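Local coordinates for inulin fructotransferase (Bacillus sp. snu-7, PDB 2INV), which catalyses the breakdown of inulin by intramolecular fructosyl transfer, releasing a cyclic di-fructose anhydride, at residues W20-H25 / G35-D40; H70-V75 / A121-L126; N105-A110 / C144-G149. One frame throughout, in Å; residues are numbered along the deposited sequence.

The three contacts lie toward the N-terminal end of a right-handed parallel beta-helix. Contact 1 is peripheral and partly buried, with its centre about 32 Å from the centre of the chain, and ties a loop to helix 30-48 through one indole-carboxylate bond and aliphatic packing. Contact 2, also partly buried, joins successive coils by parallel backbone bonds. It meets contact 1 through Asn39, whose amide bonds to the backbone of Gln72 and Val74. Contact 3 is the buried one; it has no direct hydrogen bond between its segments, and brings a loop against the end of strand 135-146 beside a second subunit. Leu145 packs on Ala124 and Phe125, linking contact 3 to contact 2.

Contact 1: W20-H25 / G35-D40; sequences WRIKAH and GAVIND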
ATOM      1  N   TRP A  20      30.087 -10.414 -15.250  1.00 18.68           N
ATOM      2  CA  TRP A  20      30.809 -11.360 -14.432  1.00 20.24           C
ATOM      3  C   TRP A  20      31.117 -12.723 -15.049  1.00 21.01           C
ATOM      4  O   TRP A  20      30.217 -13.536 -15.276  1.00 21.47           O
ATOM      5  CB  TRP A  20      30.042 -11.500 -13.121  1.00 18.99           C
ATOM      6  CG  TRP A  20      30.594 -12.516 -12.233  1.00 17.84           C
ATOM      7  CD1 TRP A  20      30.330 -13.846 -12.258  1.00 16.77           C
ATOM      8  CD2 TRP A  20      31.534 -12.305 -11.184  1.00 17.83           C
ATOM      9  NE1 TRP A  20      31.049 -14.488 -11.288  1.00 16.96           N
ATOM     10  CE2 TRP A  20      31.801 -13.565 -10.612  1.00 18.32           C
ATOM     11  CE3 TRP A  20      32.186 -11.172 -10.677  1.00 17.26           C
ATOM     12  CZ2 TRP A  20      32.684 -13.730  -9.546  1.00 18.43           C
ATOM     13  CZ3 TRP A  20      33.069 -11.332  -9.616  1.00 17.29           C
ATOM     14  CH2 TRP A  20      33.311 -12.607  -9.062  1.00 18.31           C
ATOM     15  N   ARG A  21      32.402 -12.977 -15.290  1.00 22.07           N
ATOM     16  CA  ARG A  21      32.820 -14.240 -15.892  1.00 23.36           C
ATOM     17  C   ARG A  21      33.109 -15.311 -14.852  1.00 23.17           C
ATOM     18  O   ARG A  21      33.627 -15.024 -13.762  1.00 23.78           O
ATOM     19  CB  ARG A  21      34.065 -14.035 -16.759  1.00 24.98           C
ATOM     20  CG  ARG A  21      35.330 -13.624 -16.011  1.00 29.45           C
ATOM     21  CD  ARG A  21      36.542 -13.593 -16.935  1.00 32.12           C
ATOM     22  NE  ARG A  21      37.747 -13.154 -16.237  1.00 34.85           N
ATOM     23  CZ  ARG A  21      38.932 -13.003 -16.822  1.00 36.10           C
ATOM     24  NH1 ARG A  21      39.077 -13.252 -18.124  1.00 36.88           N
ATOM     25  NH2 ARG A  21      39.979 -12.599 -16.111  1.00 36.72           N
ATOM     26  N   ILE A  22      32.758 -16.547 -15.193  1.00 22.87           N
ATOM     27  CA  ILE A  22      33.003 -17.678 -14.316  1.00 22.56           C
ATOM     28  C   ILE A  22      34.355 -18.201 -14.773  1.00 24.26           C
ATOM     29  O   ILE A  22      34.492 -18.785 -15.850  1.00 24.09           O
ATOM     30  CB  ILE A  22      31.905 -18.729 -14.478  1.00 22.03           C
ATOM     31  CG1 ILE A  22      30.567 -18.092 -14.102  1.00 20.97           C
ATOM     32  CG2 ILE A  22      32.191 -19.937 -13.594  1.00 21.18           C
ATOM     33  CD1 ILE A  22      29.356 -18.945 -14.373  1.00 20.70           C
ATOM     34  N   LYS A  23      35.353 -17.943 -13.940  1.00 24.96           N
ATOM     35  CA  LYS A  23      36.729 -18.298 -14.212  1.00 27.05           C
ATOM     36  C   LYS A  23      36.967 -19.683 -14.812  1.00 27.01           C
ATOM     37  O   LYS A  23      37.650 -19.806 -15.832  1.00 27.83           O
ATOM     38  CB  LYS A  23      37.552 -18.134 -12.942  1.00 27.93           C
ATOM     39  CG  LYS A  23      37.970 -16.699 -12.698  1.00 30.84           C
ATOM     40  CD  LYS A  23      38.720 -16.557 -11.390  1.00 31.98           C
ATOM     41  CE  LYS A  23      39.251 -15.156 -11.188  1.00 33.17           C
ATOM     42  NZ  LYS A  23      40.485 -14.901 -11.973  1.00 34.31           N
ATOM     43  N   ALA A  24      36.407 -20.728 -14.206  1.00 27.51           N
ATOM     44  CA  ALA A  24      36.613 -22.075 -14.735  1.00 27.76           C
ATOM     45  C   ALA A  24      35.755 -22.326 -15.967  1.00 28.10           C
ATOM     46  O   ALA A  24      36.102 -23.165 -16.804  1.00 28.42           O
ATOM     47  CB  ALA A  24      36.315 -23.121 -13.666  1.00 27.50           C
ATOM     48  N   HIS A  25      34.648 -21.593 -16.089  1.00 28.01           N
ATOM     49  CA  HIS A  25      33.769 -21.753 -17.249  1.00 27.34           C
ATOM     50  C   HIS A  25      33.384 -20.427 -17.914  1.00 26.77           C
ATOM     51  O   HIS A  25      32.267 -19.928 -17.744  1.00 25.30           O
ATOM     52  CB  HIS A  25      32.514 -22.528 -16.856  1.00 28.05           C
ATOM     53  CG  HIS A  25      32.810 -23.811 -16.151  1.00 29.55           C
ATOM     54  ND1 HIS A  25      33.371 -23.846 -14.894  1.00 30.70           N
ATOM     55  CD2 HIS A  25      32.678 -25.101 -16.542  1.00 30.11           C
ATOM     56  CE1 HIS A  25      33.575 -25.100 -14.540  1.00 30.30           C
ATOM     57  NE2 HIS A  25      33.164 -25.883 -15.522  1.00 30.92           N
ATOM     58  N   GLY A  35      21.804 -19.047 -13.842  1.00 13.62           N
ATOM     59  CA  GLY A  35      21.812 -19.768 -12.583  1.00 12.47           C
ATOM     60  C   GLY A  35      23.250 -20.036 -12.181  1.00 13.56           C
ATOM     61  O   GLY A  35      23.646 -19.787 -11.042  1.00 14.31           O
ATOM     62  N   ALA A  36      24.038 -20.528 -13.133  1.00 13.07           N
ATOM     63  CA  ALA A  36      25.443 -20.820 -12.895  1.00 12.81           C
ATOM     64  C   ALA A  36      26.191 -19.555 -12.503  1.00 12.32           C
ATOM     65  O   ALA A  36      27.034 -19.574 -11.599  1.00 13.10           O
ATOM     66  CB  ALA A  36      26.069 -21.436 -14.145  1.00 11.25           C
ATOM     67  N   VAL A  37      25.875 -18.462 -13.194  1.00 11.60           N
ATOM     68  CA  VAL A  37      26.494 -17.165 -12.954  1.00 12.50           C
ATOM     69  C   VAL A  37      26.251 -16.658 -11.545  1.00 12.58           C
ATOM     70  O   VAL A  37      27.189 -16.263 -10.851  1.00 11.73           O
ATOM     71  CB  VAL A  37      25.963 -16.115 -13.951  1.00 12.25           C
ATOM     72  CG1 VAL A  37      26.622 -14.775 -13.708  1.00 12.55           C
ATOM     73  CG2 VAL A  37      26.216 -16.588 -15.375  1.00 13.20           C
ATOM     74  N   ILE A  38      24.993 -16.664 -11.120  1.00 13.29           N
ATOM     75  CA  ILE A  38      24.663 -16.182  -9.789  1.00 12.79           C
ATOM     76  C   ILE A  38      25.288 -17.069  -8.717  1.00 13.26           C
ATOM     77  O   ILE A  38      25.782 -16.567  -7.708  1.00 12.90           O
ATOM     78  CB  ILE A  38      23.140 -16.092  -9.586  1.00 13.75           C
ATOM     79  CG1 ILE A  38      22.552 -15.151 -10.639  1.00 13.82           C
ATOM     80  CG2 ILE A  38      22.827 -15.575  -8.192  1.00 13.52           C
ATOM     81  CD1 ILE A  38      21.044 -15.028 -10.595  1.00 14.76           C
ATOM     82  N   ASN A  39      25.287 -18.383  -8.922  1.00 12.57           N
ATOM     83  CA  ASN A  39      25.900 -19.246  -7.923  1.00 13.81           C
ATOM     84  C   ASN A  39      27.388 -18.911  -7.785  1.00 14.80           C
ATOM     85  O   ASN A  39      27.925 -18.935  -6.677  1.00 14.89           O
ATOM     86  CB  ASN A  39      25.714 -20.725  -8.270  1.00 14.14           C
ATOM     87  CG  ASN A  39      24.342 -21.252  -7.867  1.00 14.52           C
ATOM     88  OD1 ASN A  39      23.797 -20.869  -6.831  1.00 15.26           O
ATOM     89  ND2 ASN A  39      23.782 -22.145  -8.682  1.00 15.30           N
ATOM     90  N   ASP A  40      28.052 -18.570  -8.891  1.00 15.29           N
ATOM     91  CA  ASP A  40      29.468 -18.225  -8.802  1.00 15.05           C
ATOM     92  C   ASP A  40      29.625 -16.877  -8.111  1.00 15.12           C
ATOM     93  O   ASP A  40      30.616 -16.656  -7.415  1.00 14.59           O
ATOM     94  CB  ASP A  40      30.138 -18.175 -10.180  1.00 16.63           C
ATOM     95  CG  ASP A  40      31.659 -18.115 -10.086  1.00 16.85           C
ATOM     96  OD1 ASP A  40      32.269 -19.080  -9.576  1.00 17.35           O
ATOM     97  OD2 ASP A  40      32.248 -17.105 -10.519  1.00 17.66           O
TER
HETATM   98  O   HOH W   1      34.883 -17.235 -11.232  1.00 24.25           O
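Asp40, on helix 30-48, reaches between Trp20 and Ile22 of the loop that precedes the helix. Its CB rests on Ile22 CG1 at 3.9 Å, and the next atom, CG, lies against Ile22 CG2 at 4.0 Å. Of the two oxygens, OD1 stays beside Ile22 CG2, whereas OD2 accepts a hydrogen bond from Trp20 NE1 at 3.0 Å. The bond is bent, with 143° at the hydrogen; it uses the anti lone pair of OD2 and falls close to the indole plane, although ring and carboxylate are turned 46° apart. OD2 has a second donor in a water, 2.7 Å away, which in turn accepts from Lys23 N and carries the grip on to the loop backbone. Helix 30-48 covers the N-terminal end of the right-handed parallel beta-helix, and its other side, at Ile38, packs on Val73. On the loop side, Ile22 runs past Asp40 in the opposite direction and sends CD1 one turn back along the helix, to within 3.7 Å of Val37 CA and 4.1 Å of Ala36 CB. Val37 holds CG1 anti to its own N (chi1 -179°), which brings that methyl within 4.1 Å of Trp20 CD1.

Contact 2: H70-V75 / A121-L126; sequences HTQVVV and APQAFL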
ATOM      1  N   HIS A  70      19.289 -22.774 -16.138  1.00 13.91           N
ATOM      2  CA  HIS A  70      19.276 -24.224 -16.136  1.00 13.86           C
ATOM      3  C   HIS A  70      19.668 -24.699 -14.727  1.00 13.77           C
ATOM      4  O   HIS A  70      19.109 -25.669 -14.221  1.00 13.70           O
ATOM      5  CB  HIS A  70      20.264 -24.767 -17.183  1.00 14.69           C
ATOM      6  CG  HIS A  70      19.770 -24.694 -18.597  1.00 14.64           C
ATOM      7  ND1 HIS A  70      18.983 -25.671 -19.169  1.00 13.60           N
ATOM      8  CD2 HIS A  70      19.979 -23.768 -19.567  1.00 15.34           C
ATOM      9  CE1 HIS A  70      18.732 -25.354 -20.427  1.00 15.03           C
ATOM     10  NE2 HIS A  70      19.324 -24.205 -20.693  1.00 16.31           N
ATOM     11  N   THR A  71      20.609 -23.998 -14.088  1.00 14.11           N
ATOM     12  CA  THR A  71      21.086 -24.360 -12.747  1.00 14.19           C
ATOM     13  C   THR A  71      20.427 -23.612 -11.582  1.00 13.87           C
ATOM     14  O   THR A  71      20.480 -22.386 -11.499  1.00 12.39           O
ATOM     15  CB  THR A  71      22.605 -24.146 -12.624  1.00 15.02           C
ATOM     16  OG1 THR A  71      23.278 -24.891 -13.645  1.00 15.31           O
ATOM     17  CG2 THR A  71      23.096 -24.633 -11.264  1.00 15.68           C
ATOM     18  N   GLN A  72      19.847 -24.377 -10.660  1.00 13.91           N
ATOM     19  CA  GLN A  72      19.172 -23.833  -9.477  1.00 14.36           C
ATOM     20  C   GLN A  72      20.103 -23.002  -8.604  1.00 14.67           C
ATOM     21  O   GLN A  72      21.208 -23.442  -8.266  1.00 14.32           O
ATOM     22  CB  GLN A  72      18.584 -24.974  -8.632  1.00 14.45           C
ATOM     23  CG  GLN A  72      18.107 -24.551  -7.238  1.00 15.40           C
ATOM     24  CD  GLN A  72      17.830 -25.728  -6.328  1.00 16.21           C
ATOM     25  OE1 GLN A  72      18.748 -26.300  -5.728  1.00 17.40           O
ATOM     26  NE2 GLN A  72      16.556 -26.104  -6.223  1.00 17.59           N
ATOM     27  N   VAL A  73      19.651 -21.807  -8.230  1.00 14.25           N
ATOM     28  CA  VAL A  73      20.457 -20.923  -7.392  1.00 14.29           C
ATOM     29  C   VAL A  73      20.146 -21.115  -5.921  1.00 13.96           C
ATOM     30  O   VAL A  73      18.994 -20.994  -5.496  1.00 13.99           O
ATOM     31  CB  VAL A  73      20.208 -19.441  -7.709  1.00 14.75           C
ATOM     32  CG1 VAL A  73      21.024 -18.559  -6.771  1.00 15.03           C
ATOM     33  CG2 VAL A  73      20.576 -19.150  -9.150  1.00 15.14           C
ATOM     34  N   VAL A  74      21.179 -21.411  -5.145  1.00 13.11           N
ATOM     35  CA  VAL A  74      21.010 -21.601  -3.719  1.00 13.80           C
ATOM     36  C   VAL A  74      21.506 -20.340  -3.029  1.00 13.96           C
ATOM     37  O   VAL A  74      22.683 -19.992  -3.100  1.00 14.21           O
ATOM     38  CB  VAL A  74      21.794 -22.835  -3.245  1.00 13.34           C
ATOM     39  CG1 VAL A  74      21.776 -22.926  -1.737  1.00 14.58           C
ATOM     40  CG2 VAL A  74      21.168 -24.089  -3.851  1.00 14.45           C
ATOM     41  N   VAL A  75      20.576 -19.643  -2.393  1.00 13.61           N
ATOM     42  CA  VAL A  75      20.880 -18.408  -1.696  1.00 13.67           C
ATOM     43  C   VAL A  75      21.027 -18.674  -0.217  1.00 14.00           C
ATOM     44  O   VAL A  75      20.067 -19.006   0.476  1.00 14.27           O
ATOM     45  CB  VAL A  75      19.778 -17.354  -1.932  1.00 13.99           C
ATOM     46  CG1 VAL A  75      20.108 -16.076  -1.180  1.00 13.27           C
ATOM     47  CG2 VAL A  75      19.646 -17.084  -3.422  1.00 13.94           C
ATOM     48  N   ALA A 121      16.027 -30.186  -9.104  1.00 22.28           N
ATOM     49  CA  ALA A 121      16.244 -28.858  -8.526  1.00 20.92           C
ATOM     50  C   ALA A 121      15.217 -27.915  -9.154  1.00 19.88           C
ATOM     51  O   ALA A 121      15.561 -27.037  -9.939  1.00 20.59           O
ATOM     52  CB  ALA A 121      17.671 -28.383  -8.812  1.00 20.87           C
ATOM     53  N   PRO A 122      13.931 -28.117  -8.822  1.00 19.51           N
ATOM     54  CA  PRO A 122      12.783 -27.342  -9.302  1.00 18.80           C
ATOM     55  C   PRO A 122      12.912 -25.822  -9.279  1.00 17.24           C
ATOM     56  O   PRO A 122      12.726 -25.142 -10.294  1.00 16.84           O
ATOM     57  CB  PRO A 122      11.661 -27.806  -8.381  1.00 20.25           C
ATOM     58  CG  PRO A 122      11.970 -29.244  -8.212  1.00 20.84           C
ATOM     59  CD  PRO A 122      13.475 -29.256  -8.000  1.00 19.54           C
ATOM     60  N   GLN A 123      13.219 -25.313  -8.093  1.00 16.42           N
ATOM     61  CA  GLN A 123      13.320 -23.888  -7.822  1.00 14.73           C
ATOM     62  C   GLN A 123      14.452 -23.120  -8.498  1.00 13.74           C
ATOM     63  O   GLN A 123      15.615 -23.523  -8.442  1.00 13.77           O
ATOM     64  CB  GLN A 123      13.396 -23.693  -6.309  1.00 14.82           C
ATOM     65  CG  GLN A 123      12.450 -24.615  -5.541  1.00 14.92           C
ATOM     66  CD  GLN A 123      13.123 -25.881  -5.029  1.00 15.78           C
ATOM     67  OE1 GLN A 123      14.023 -26.433  -5.669  1.00 15.73           O
ATOM     68  NE2 GLN A 123      12.671 -26.358  -3.875  1.00 15.67           N
ATOM     69  N   ALA A 124      14.104 -21.996  -9.121  1.00 12.90           N
ATOM     70  CA  ALA A 124      15.095 -21.153  -9.781  1.00 13.37           C
ATOM     71  C   ALA A 124      15.970 -20.628  -8.659  1.00 13.62           C
ATOM     72  O   ALA A 124      17.198 -20.629  -8.749  1.00 12.86           O
ATOM     73  CB  ALA A 124      14.412 -19.993 -10.508  1.00 13.17           C
ATOM     74  N   PHE A 125      15.311 -20.191  -7.592  1.00 13.36           N
ATOM     75  CA  PHE A 125      15.995 -19.681  -6.422  1.00 13.55           C
ATOM     76  C   PHE A 125      15.523 -20.422  -5.183  1.00 12.84           C
ATOM     77  O   PHE A 125      14.325 -20.480  -4.892  1.00 13.59           O
ATOM     78  CB  PHE A 125      15.747 -18.177  -6.263  1.00 12.31           C
ATOM     79  CG  PHE A 125      16.363 -17.354  -7.356  1.00 13.86           C
ATOM     80  CD1 PHE A 125      15.652 -17.048  -8.510  1.00 13.87           C
ATOM     81  CD2 PHE A 125      17.685 -16.928  -7.253  1.00 12.87           C
ATOM     82  CE1 PHE A 125      16.252 -16.333  -9.546  1.00 14.30           C
ATOM     83  CE2 PHE A 125      18.288 -16.220  -8.277  1.00 15.43           C
ATOM     84  CZ  PHE A 125      17.565 -15.920  -9.431  1.00 13.93           C
ATOM     85  N   LEU A 126      16.477 -20.999  -4.464  1.00 12.69           N
ATOM     86  CA  LEU A 126      16.174 -21.721  -3.243  1.00 12.97           C
ATOM     87  C   LEU A 126      16.999 -21.102  -2.138  1.00 13.41           C
ATOM     88  O   LEU A 126      18.227 -21.230  -2.099  1.00 12.59           O
ATOM     89  CB  LEU A 126      16.502 -23.202  -3.388  1.00 13.18           C
ATOM     90  CG  LEU A 126      16.204 -24.072  -2.162  1.00 12.75           C
ATOM     91  CD1 LEU A 126      14.744 -23.931  -1.745  1.00 14.24           C
ATOM     92  CD2 LEU A 126      16.527 -25.516  -2.497  1.00 13.54           C
TER
HETATM   93  O   HOH W   2      17.658 -27.375 -12.138  1.00 13.86           O
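Gln72 turns CG away from its own N (chi1 168°) and continues extended, so that its side chain runs over Ala121 and beside Gln123, while Phe125, with CG beside its backbone N (chi1 -67°), lays its ring along Val73. The two segments belong to neighbouring coils of the right-handed parallel beta-helix, with Val73 opposite Phe125 and Val74 opposite Leu126 in parallel pairing. Gln72 CB meets Ala121 CB at 3.5 Å. Farther out, the Gln72 amide passes Leu126 CD2 and comes close to the amide of Gln123, the two planes turned 50° apart. Gln72 NE2 comes within 2.6 Å of Gln123 OE1, at an angle too poor for a hydrogen bond; Gln123 NE2 is bonded to Glu165. Val73 and Phe125 point the same way, side by side, with Val73 CB 3.6 Å from Phe125 CD2. Val75 CG2 approaches the rim of the same ring near its plane, and Ile38, Ile82 and Leu145 add to the surroundings of the phenyl group. Where segment 121-126 turns a corner at Ala124 and Phe125, the backbone pairing begins: Val73 N donates to Ala124 O at 2.8 Å, and Leu126 N to Val73 O at 2.7 Å. One step on, Val75 N donates to Leu126 O at 2.9 Å, and the same oxygen lies 3.2 Å from Val74 CA in a CA-H...O contact.

Contact 3: N105-A110 / C144-G149; sequences NLQPGA and CLDGVG
The ring of Pro108 lies over one side of the Asp146 carboxylate, with CG and CD each 3.6 Å from OD2, while Val148 N comes to OD1 from the opposite side of the plane. That second approach is a hydrogen bond of 2.6 Å, 55° out of the carboxylate plane, and it closes an Asx turn where strand 135-146 gives way to the loop after it. Arg92 adds a salt bridge to OD1 through NE, so two donors hold this one oxygen. Asp146 carries CG anti to its backbone N (chi1 167°), which swings the carboxylate out from the strand toward the proline. Two residues earlier on the same strand, Cys144 also points at the loop: SG touches Pro108 CB at 3.9 Å, and CB sits 3.7 Å from Gly109 O. Pro108 therefore spans the sulfur and the carboxylate. The strand itself is joined to the neighbouring coil of the right-handed parallel beta-helix by backbone bonds from Cys144 to Ser111 and Ile113. At the other end of the loop, Gln107 donates through NE2 to Asp53 of the second subunit, which places this contact at a subunit interface. With an alanine at the Asp146 position, Arg92 would probably lose its charged mate, a gap would open beneath the proline ring and the turn at Val148 could move. Across the two segments the contact is purely one of packing; its polar strength comes from a buried carboxylate whose negative charge is probably offset by Arg92. Pro108 supplies no hydrogen bond from its face, but OD2 is satisfied by a partner outside the two segments.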
ATOM      1  N   ASN A 105       5.480  -9.507 -30.152  1.00 14.71           N
ATOM      2  CA  ASN A 105       6.076 -10.032 -28.924  1.00 14.02           C
ATOM      3  C   ASN A 105       5.531 -11.441 -28.707  1.00 13.46           C
ATOM      4  O   ASN A 105       4.337 -11.685 -28.920  1.00 14.38           O
ATOM      5  CB  ASN A 105       5.695  -9.156 -27.721  1.00 14.31           C
ATOM      6  CG  ASN A 105       6.323  -7.779 -27.773  1.00 15.42           C
ATOM      7  OD1 ASN A 105       7.494  -7.601 -27.434  1.00 15.38           O
ATOM      8  ND2 ASN A 105       5.543  -6.794 -28.206  1.00 15.52           N
ATOM      9  N   LEU A 106       6.399 -12.362 -28.297  1.00 12.88           N
ATOM     10  CA  LEU A 106       5.980 -13.730 -28.039  1.00 13.65           C
ATOM     11  C   LEU A 106       6.460 -14.147 -26.651  1.00 13.61           C
ATOM     12  O   LEU A 106       6.266 -15.288 -26.235  1.00 14.08           O
ATOM     13  CB  LEU A 106       6.581 -14.670 -29.085  1.00 14.96           C
ATOM     14  CG  LEU A 106       6.310 -14.447 -30.576  1.00 15.32           C
ATOM     15  CD1 LEU A 106       7.302 -15.259 -31.390  1.00 14.95           C
ATOM     16  CD2 LEU A 106       4.879 -14.832 -30.920  1.00 16.94           C
ATOM     17  N   GLN A 107       7.079 -13.212 -25.932  1.00 13.77           N
ATOM     18  CA  GLN A 107       7.622 -13.513 -24.612  1.00 14.49           C
ATOM     19  C   GLN A 107       7.776 -12.371 -23.611  1.00 14.14           C
ATOM     20  O   GLN A 107       7.872 -11.201 -23.975  1.00 14.56           O
ATOM     21  CB  GLN A 107       9.016 -14.127 -24.742  1.00 14.55           C
ATOM     22  CG  GLN A 107       9.102 -15.536 -25.249  1.00 16.45           C
ATOM     23  CD  GLN A 107      10.504 -16.078 -25.077  1.00 17.55           C
ATOM     24  OE1 GLN A 107      10.983 -16.249 -23.954  1.00 15.37           O
ATOM     25  NE2 GLN A 107      11.186 -16.318 -26.195  1.00 19.24           N
ATOM     26  N   PRO A 108       7.797 -12.722 -22.317  1.00 13.93           N
ATOM     27  CA  PRO A 108       7.962 -11.810 -21.183  1.00 14.23           C
ATOM     28  C   PRO A 108       9.271 -11.028 -21.323  1.00 14.44           C
ATOM     29  O   PRO A 108      10.235 -11.528 -21.918  1.00 15.55           O
ATOM     30  CB  PRO A 108       7.964 -12.766 -19.998  1.00 13.64           C
ATOM     31  CG  PRO A 108       6.879 -13.713 -20.384  1.00 13.89           C
ATOM     32  CD  PRO A 108       7.140 -13.970 -21.871  1.00 13.69           C
ATOM     33  N   GLY A 109       9.295  -9.798 -20.805  1.00 13.66           N
ATOM     34  CA  GLY A 109      10.491  -8.976 -20.923  1.00 13.24           C
ATOM     35  C   GLY A 109      11.163  -8.457 -19.659  1.00 12.69           C
ATOM     36  O   GLY A 109      11.130  -9.102 -18.610  1.00 12.37           O
ATOM     37  N   ALA A 110      11.763  -7.272 -19.761  1.00 12.52           N
ATOM     38  CA  ALA A 110      12.476  -6.662 -18.643  1.00 12.75           C
ATOM     39  C   ALA A 110      13.633  -7.591 -18.301  1.00 13.00           C
ATOM     40  O   ALA A 110      14.202  -8.219 -19.195  1.00 12.85           O
ATOM     41  CB  ALA A 110      11.548  -6.488 -17.435  1.00 13.27           C
ATOM     42  N   CYS A 144      11.925 -10.556 -13.687  1.00 11.18           N
ATOM     43  CA  CYS A 144      10.932 -11.511 -14.166  1.00 12.23           C
ATOM     44  C   CYS A 144      11.288 -12.998 -14.197  1.00 11.67           C
ATOM     45  O   CYS A 144      12.322 -13.384 -14.735  1.00 13.77           O
ATOM     46  CB  CYS A 144      10.501 -11.062 -15.565  1.00 11.35           C
ATOM     47  SG  CYS A 144       9.270 -12.093 -16.388  1.00 14.38           S
ATOM     48  N   LEU A 145      10.408 -13.819 -13.619  1.00 11.96           N
ATOM     49  CA  LEU A 145      10.572 -15.271 -13.586  1.00 12.15           C
ATOM     50  C   LEU A 145       9.480 -15.897 -14.443  1.00 12.18           C
ATOM     51  O   LEU A 145       8.291 -15.840 -14.104  1.00 10.43           O
ATOM     52  CB  LEU A 145      10.500 -15.795 -12.148  1.00 12.03           C
ATOM     53  CG  LEU A 145      11.767 -15.583 -11.312  1.00 14.09           C
ATOM     54  CD1 LEU A 145      11.505 -15.982  -9.870  1.00 13.15           C
ATOM     55  CD2 LEU A 145      12.905 -16.408 -11.901  1.00 12.64           C
ATOM     56  N   ASP A 146       9.902 -16.512 -15.545  1.00 11.63           N
ATOM     57  CA  ASP A 146       8.986 -17.108 -16.515  1.00 11.46           C
ATOM     58  C   ASP A 146       9.222 -18.620 -16.700  1.00 11.68           C
ATOM     59  O   ASP A 146      10.334 -19.059 -17.025  1.00 12.25           O
ATOM     60  CB  ASP A 146       9.154 -16.306 -17.820  1.00 12.74           C
ATOM     61  CG  ASP A 146       8.531 -16.961 -19.033  1.00 12.61           C
ATOM     62  OD1 ASP A 146       7.634 -17.806 -18.890  1.00 13.05           O
ATOM     63  OD2 ASP A 146       8.952 -16.596 -20.152  1.00 15.83           O
ATOM     64  N   GLY A 147       8.165 -19.401 -16.466  1.00 12.28           N
ATOM     65  CA  GLY A 147       8.239 -20.852 -16.586  1.00 12.21           C
ATOM     66  C   GLY A 147       8.153 -21.356 -18.009  1.00 13.05           C
ATOM     67  O   GLY A 147       8.165 -22.565 -18.261  1.00 12.78           O
ATOM     68  N   VAL A 148       8.047 -20.412 -18.937  1.00 12.78           N
ATOM     69  CA  VAL A 148       7.983 -20.710 -20.363  1.00 13.81           C
ATOM     70  C   VAL A 148       6.728 -21.409 -20.900  1.00 13.98           C
ATOM     71  O   VAL A 148       6.134 -20.950 -21.874  1.00 13.75           O
ATOM     72  CB  VAL A 148       9.229 -21.522 -20.789  1.00 14.19           C
ATOM     73  CG1 VAL A 148       9.208 -21.764 -22.285  1.00 14.48           C
ATOM     74  CG2 VAL A 148      10.483 -20.770 -20.382  1.00 14.32           C
ATOM     75  N   GLY A 149       6.325 -22.512 -20.279  1.00 14.20           N
ATOM     76  CA  GLY A 149       5.152 -23.220 -20.763  1.00 13.92           C
ATOM     77  C   GLY A 149       4.608 -24.290 -19.839  1.00 14.16           C
ATOM     78  O   GLY A 149       5.267 -24.696 -18.883  1.00 13.82           O
TER